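Local coordinates for lectin (Trichosanthes anguina, PDB 4HR6), which binds galactosides through its beta-trefoil lectin domains and is a nontoxic, three-chain homologue of type II ribosome-inactivating proteins, at residues T192-I204 against A238-R251. Numbering follows the deposited sequence.
Sequences TASSSTYDNWKVI and ARSDVDLKKIILHR. With AMG (methyl alpha-D-galactopyranoside), chain E.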
loop_
_atom_site.group_PDB
_atom_site.type_symbol
_atom_site.label_atom_id
_atom_site.label_comp_id
_atom_site.label_asym_id
_atom_site.label_seq_id
_atom_site.Cartn_x
_atom_site.Cartn_y
_atom_site.Cartn_z
ATOM N N THR C 192 10.875 12.502 13.917
ATOM C CA THR C 192 10.200 13.638 14.565
ATOM C C THR C 192 10.440 14.923 13.813
ATOM O O THR C 192 11.544 15.165 13.360
ATOM C CB THR C 192 10.742 13.873 15.988
ATOM O OG1 THR C 192 10.841 12.631 16.701
ATOM C CG2 THR C 192 9.842 14.854 16.748
ATOM N N ALA C 193 9.411 15.744 13.694
ATOM C CA ALA C 193 9.543 17.064 13.107
ATOM C C ALA C 193 9.950 18.125 14.173
ATOM O O ALA C 193 9.177 18.410 15.094
ATOM C CB ALA C 193 8.236 17.458 12.445
ATOM N N SER C 194 11.150 18.697 14.021
ATOM C CA SER C 194 11.682 19.760 14.913
ATOM C C SER C 194 11.005 21.115 14.740
ATOM O O SER C 194 10.241 21.324 13.802
ATOM C CB SER C 194 13.179 19.970 14.654
ATOM O OG SER C 194 13.926 18.849 15.070
ATOM N N SER C 195 11.308 22.038 15.654
ATOM C CA SER C 195 10.919 23.458 15.527
ATOM C C SER C 195 11.983 24.239 14.742
ATOM O O SER C 195 11.696 25.297 14.170
ATOM C CB SER C 195 10.717 24.097 16.907
ATOM O OG SER C 195 11.905 24.002 17.686
ATOM N N SER C 196 13.205 23.708 14.737
ATOM C CA SER C 196 14.274 24.164 13.845
ATOM C C SER C 196 13.847 24.057 12.373
ATOM O O SER C 196 13.250 23.053 11.965
ATOM C CB SER C 196 15.539 23.333 14.093
ATOM O OG SER C 196 16.408 23.337 12.969
ATOM N N THR C 197 14.167 25.087 11.584
ATOM C CA THR C 197 13.688 25.185 10.202
ATOM C C THR C 197 14.786 25.209 9.126
ATOM O O THR C 197 15.984 25.307 9.414
ATOM C CB THR C 197 12.793 26.435 9.985
ATOM O OG1 THR C 197 13.598 27.621 9.990
ATOM C CG2 THR C 197 11.705 26.537 11.057
ATOM N N TYR C 198 14.330 25.090 7.882
ATOM C CA TYR C 198 15.138 25.280 6.683
ATOM C C TYR C 198 14.184 25.852 5.632
ATOM O O TYR C 198 13.092 25.318 5.430
ATOM C CB TYR C 198 15.742 23.953 6.215
ATOM C CG TYR C 198 16.762 24.095 5.107
ATOM C CD1 TYR C 198 18.127 24.140 5.389
ATOM C CD2 TYR C 198 16.367 24.189 3.772
ATOM C CE1 TYR C 198 19.067 24.271 4.377
ATOM C CE2 TYR C 198 17.298 24.323 2.756
ATOM C CZ TYR C 198 18.645 24.363 3.063
ATOM O OH TYR C 198 19.570 24.492 2.057
ATOM N N ASP C 199 14.574 26.955 4.996
ATOM C CA ASP C 199 13.686 27.692 4.083
ATOM C C ASP C 199 12.294 27.927 4.690
ATOM O O ASP C 199 11.298 27.937 3.969
ATOM C CB ASP C 199 13.560 26.972 2.723
ATOM C CG ASP C 199 14.897 26.853 1.976
ATOM O OD1 ASP C 199 15.799 27.693 2.183
ATOM O OD2 ASP C 199 15.040 25.913 1.162
ATOM N N ASN C 200 12.243 28.135 6.007
ATOM C CA ASN C 200 10.991 28.393 6.750
ATOM C C ASN C 200 10.040 27.191 6.839
ATOM O O ASN C 200 8.817 27.343 6.806
ATOM C CB ASN C 200 10.262 29.642 6.203
ATOM C CG ASN C 200 10.564 30.898 7.006
ATOM O OD1 ASN C 200 9.658 31.669 7.338
ATOM N ND2 ASN C 200 11.839 31.108 7.326
ATOM N N TRP C 201 10.623 25.999 6.975
ATOM C CA TRP C 201 9.868 24.753 7.121
ATOM C C TRP C 201 10.579 23.851 8.133
ATOM O O TRP C 201 11.811 23.836 8.200
ATOM C CB TRP C 201 9.776 24.021 5.782
ATOM C CG TRP C 201 9.048 24.750 4.673
ATOM C CD1 TRP C 201 9.612 25.356 3.585
ATOM C CD2 TRP C 201 7.627 24.900 4.519
ATOM N NE1 TRP C 201 8.632 25.892 2.774
ATOM C CE2 TRP C 201 7.408 25.627 3.325
ATOM C CE3 TRP C 201 6.520 24.496 5.276
ATOM C CZ2 TRP C 201 6.131 25.948 2.869
ATOM C CZ3 TRP C 201 5.247 24.829 4.824
ATOM C CH2 TRP C 201 5.065 25.544 3.630
ATOM N N LYS C 202 9.813 23.079 8.897
ATOM C CA LYS C 202 10.380 22.270 9.975
ATOM C C LYS C 202 11.236 21.134 9.433
ATOM O O LYS C 202 10.963 20.608 8.351
ATOM C CB LYS C 202 9.271 21.740 10.874
ATOM C CG LYS C 202 8.505 22.855 11.583
ATOM C CD LYS C 202 7.074 22.465 11.930
ATOM C CE LYS C 202 7.006 21.629 13.199
ATOM N NZ LYS C 202 7.113 22.463 14.429
ATOM N N VAL C 203 12.277 20.776 10.181
ATOM C CA VAL C 203 13.252 19.792 9.753
ATOM C C VAL C 203 13.037 18.500 10.534
ATOM O O VAL C 203 12.752 18.529 11.739
ATOM C CB VAL C 203 14.703 20.304 9.944
ATOM C CG1 VAL C 203 15.712 19.173 9.895
ATOM C CG2 VAL C 203 15.048 21.346 8.882
ATOM N N ILE C 204 13.178 17.371 9.836
ATOM C CA ILE C 204 12.884 16.069 10.408
ATOM C C ILE C 204 14.159 15.460 10.939
ATOM O O ILE C 204 15.176 15.422 10.248
ATOM C CB ILE C 204 12.295 15.076 9.367
ATOM C CG1 ILE C 204 11.162 15.704 8.548
ATOM C CG2 ILE C 204 11.809 13.804 10.071
ATOM C CD1 ILE C 204 9.989 16.180 9.361
ATOM N N ALA C 238 14.368 18.605 0.590
ATOM C CA ALA C 238 14.530 20.050 0.366
ATOM C C ALA C 238 15.157 20.353 -0.987
ATOM O O ALA C 238 16.237 19.833 -1.296
ATOM C CB ALA C 238 15.383 20.651 1.478
ATOM N N ARG C 239 14.463 21.168 -1.785
ATOM C CA ARG C 239 14.955 21.650 -3.088
ATOM C C ARG C 239 15.173 20.535 -4.113
ATOM O O ARG C 239 15.916 20.717 -5.071
ATOM N N SER C 240 14.521 19.390 -3.905
ATOM C CA SER C 240 14.827 18.151 -4.628
ATOM C C SER C 240 16.335 17.908 -4.692
ATOM O O SER C 240 16.844 17.392 -5.687
ATOM C CB SER C 240 14.228 18.177 -6.040
ATOM O OG SER C 240 12.867 18.575 -6.006
ATOM N N ASP C 241 17.044 18.267 -3.622
ATOM C CA ASP C 241 18.498 18.156 -3.586
ATOM C C ASP C 241 18.936 17.215 -2.481
ATOM O O ASP C 241 19.001 17.587 -1.310
ATOM C CB ASP C 241 19.131 19.544 -3.394
ATOM C CG ASP C 241 20.608 19.577 -3.764
ATOM O OD1 ASP C 241 21.332 18.582 -3.537
ATOM O OD2 ASP C 241 21.039 20.622 -4.281
ATOM N N VAL C 242 19.234 15.985 -2.864
ATOM C CA VAL C 242 19.763 14.990 -1.936
ATOM C C VAL C 242 20.970 15.499 -1.123
ATOM O O VAL C 242 21.107 15.182 0.067
ATOM C CB VAL C 242 20.140 13.683 -2.684
ATOM C CG1 VAL C 242 20.871 13.969 -3.996
ATOM C CG2 VAL C 242 20.979 12.769 -1.799
ATOM N N ASP C 243 21.839 16.284 -1.758
ATOM C CA ASP C 243 23.122 16.651 -1.153
ATOM C C ASP C 243 22.966 17.629 0.011
ATOM O O ASP C 243 23.828 17.677 0.873
ATOM C CB ASP C 243 24.096 17.198 -2.209
ATOM C CG ASP C 243 24.436 16.168 -3.278
ATOM O OD1 ASP C 243 24.919 15.069 -2.925
ATOM O OD2 ASP C 243 24.210 16.454 -4.474
ATOM N N LEU C 244 21.866 18.378 0.053
ATOM C CA LEU C 244 21.577 19.264 1.189
ATOM C C LEU C 244 21.455 18.553 2.537
ATOM O O LEU C 244 21.506 19.205 3.583
ATOM C CB LEU C 244 20.297 20.084 0.943
ATOM C CG LEU C 244 20.430 21.254 -0.037
ATOM C CD1 LEU C 244 19.086 21.904 -0.318
ATOM C CD2 LEU C 244 21.431 22.287 0.478
ATOM N N LYS C 245 21.263 17.232 2.517
ATOM C CA LYS C 245 21.105 16.439 3.738
ATOM C C LYS C 245 19.927 16.878 4.635
ATOM O O LYS C 245 19.940 16.602 5.835
ATOM C CB LYS C 245 22.414 16.435 4.539
ATOM C CG LYS C 245 23.287 15.221 4.294
ATOM C CD LYS C 245 23.912 15.227 2.917
ATOM C CE LYS C 245 24.843 14.035 2.737
ATOM N NZ LYS C 245 25.953 14.029 3.737
ATOM N N LYS C 246 18.918 17.538 4.053
ATOM C CA LYS C 246 17.763 18.043 4.816
ATOM C C LYS C 246 16.400 17.491 4.343
ATOM O O LYS C 246 15.946 17.760 3.218
ATOM C CB LYS C 246 17.723 19.586 4.809
ATOM C CG LYS C 246 18.297 20.261 6.059
ATOM C CD LYS C 246 19.810 20.430 5.976
ATOM C CE LYS C 246 20.385 21.227 7.146
ATOM N NZ LYS C 246 20.950 20.364 8.225
ATOM N N ILE C 247 15.752 16.736 5.230
ATOM C CA ILE C 247 14.356 16.340 5.065
ATOM C C ILE C 247 13.491 17.300 5.876
ATOM O O ILE C 247 13.701 17.466 7.078
ATOM C CB ILE C 247 14.105 14.900 5.563
ATOM C CG1 ILE C 247 15.111 13.930 4.944
ATOM C CG2 ILE C 247 12.661 14.475 5.272
ATOM C CD1 ILE C 247 15.167 13.998 3.429
ATOM N N ILE C 248 12.527 17.927 5.213
ATOM C CA ILE C 248 11.651 18.889 5.851
ATOM C C ILE C 248 10.181 18.468 5.745
ATOM O O ILE C 248 9.852 17.527 5.026
ATOM C CB ILE C 248 11.824 20.298 5.233
ATOM C CG1 ILE C 248 11.332 20.335 3.784
ATOM C CG2 ILE C 248 13.283 20.735 5.323
ATOM C CD1 ILE C 248 11.337 21.713 3.158
ATOM N N LEU C 249 9.321 19.206 6.450
ATOM C CA LEU C 249 7.881 19.003 6.463
ATOM C C LEU C 249 7.215 20.157 5.736
ATOM O O LEU C 249 7.198 21.277 6.221
ATOM C CB LEU C 249 7.386 18.932 7.908
ATOM C CG LEU C 249 5.933 18.519 8.149
ATOM C CD1 LEU C 249 5.643 17.148 7.558
ATOM C CD2 LEU C 249 5.661 18.506 9.642
ATOM N N HIS C 250 6.646 19.870 4.574
ATOM C CA HIS C 250 6.270 20.899 3.621
ATOM C C HIS C 250 4.802 20.807 3.241
ATOM O O HIS C 250 4.148 19.809 3.500
ATOM C CB HIS C 250 7.151 20.733 2.378
ATOM C CG HIS C 250 7.126 21.902 1.449
ATOM N ND1 HIS C 250 6.206 22.022 0.430
ATOM C CD2 HIS C 250 7.916 22.997 1.372
ATOM C CE1 HIS C 250 6.428 23.144 -0.232
ATOM N NE2 HIS C 250 7.460 23.753 0.320
ATOM N N ARG C 251 4.289 21.873 2.641
ATOM C CA ARG C 251 2.989 21.858 1.985
ATOM C C ARG C 251 2.955 20.734 0.936
ATOM O O ARG C 251 3.911 20.583 0.172
ATOM C CB ARG C 251 2.763 23.209 1.302
ATOM C CG ARG C 251 1.353 23.468 0.814
ATOM C CD ARG C 251 1.262 24.804 0.085
ATOM N NE ARG C 251 -0.100 25.342 0.128
ATOM C CZ ARG C 251 -0.591 26.123 1.094
ATOM N NH1 ARG C 251 0.157 26.502 2.129
ATOM N NH2 ARG C 251 -1.851 26.535 1.024
HETATM C C1 AMG E . 10.998 23.975 -3.567
HETATM C C2 AMG E . 10.438 22.553 -3.643
HETATM C C3 AMG E . 9.649 22.203 -2.376
HETATM C C4 AMG E . 10.510 22.454 -1.144
HETATM C C5 AMG E . 11.121 23.864 -1.187
HETATM C C6 AMG E . 12.098 24.122 -0.043
HETATM C C7 AMG E . 10.211 26.117 -4.253
HETATM O O1 AMG E . 9.933 24.935 -3.507
HETATM O O2 AMG E . 9.617 22.452 -4.808
HETATM O O3 AMG E . 9.222 20.832 -2.384
HETATM O O4 AMG E . 11.529 21.448 -1.077
HETATM O O5 AMG E . 11.824 24.075 -2.412
HETATM O O6 AMG E . 12.230 25.539 0.131
HETATM O O HOH W 1 6.787 22.948 8.517
HETATM O O HOH W 2 16.870 15.586 7.594
#
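Trp201 CG stands anti to its carbonyl carbon (chi1 -62°) and His250 CG anti to its backbone N (chi1 -166°), torsions that bring the two rings together beside the galactoside in this ricin-type beta-trefoil domain. His250 CD2 lies over one face of the indole, offset toward its rim and 3.3 Å from Trp201 NE1; the planes are inclined at 45°. The imidazole has Trp201 CZ2 over one face and C4 of the sugar over the opposite one, and its ND1 donates to a lone pair of Arg251 O, a bond that helps hold the ring's rotation. Asp199 OD2, in the type I' turn from Tyr198 to Trp201, accepts a hydrogen bond from O6 of the sugar (3.0 Å), while Arg239 N donates to O4; Asp236, His253 and Asn257 complete the site. Next to it, strands 201-204 and 247-250 run antiparallel: Leu249 N donates to Lys202 O, and Ile204 N to Ile247 O at 2.8 Å. One water accepts from Lys202 N and donates to Leu249 O; a second bridges Ile247 N to Ile204 O likewise. Ile248 sends CD1 to Trp201 CB (3.8 Å) and CG2 to Val203 CG2, while on the face carrying Lys202 and Leu249, Leu249 CD2 meets Ala193 CB. Farther along, the Tyr198 side chain crosses those of Lys246 and Leu244 at about a right angle, with Lys246 CG 3.9 Å from Tyr198 CD1 and Leu244 CD2 3.3 Å from Tyr198 OH.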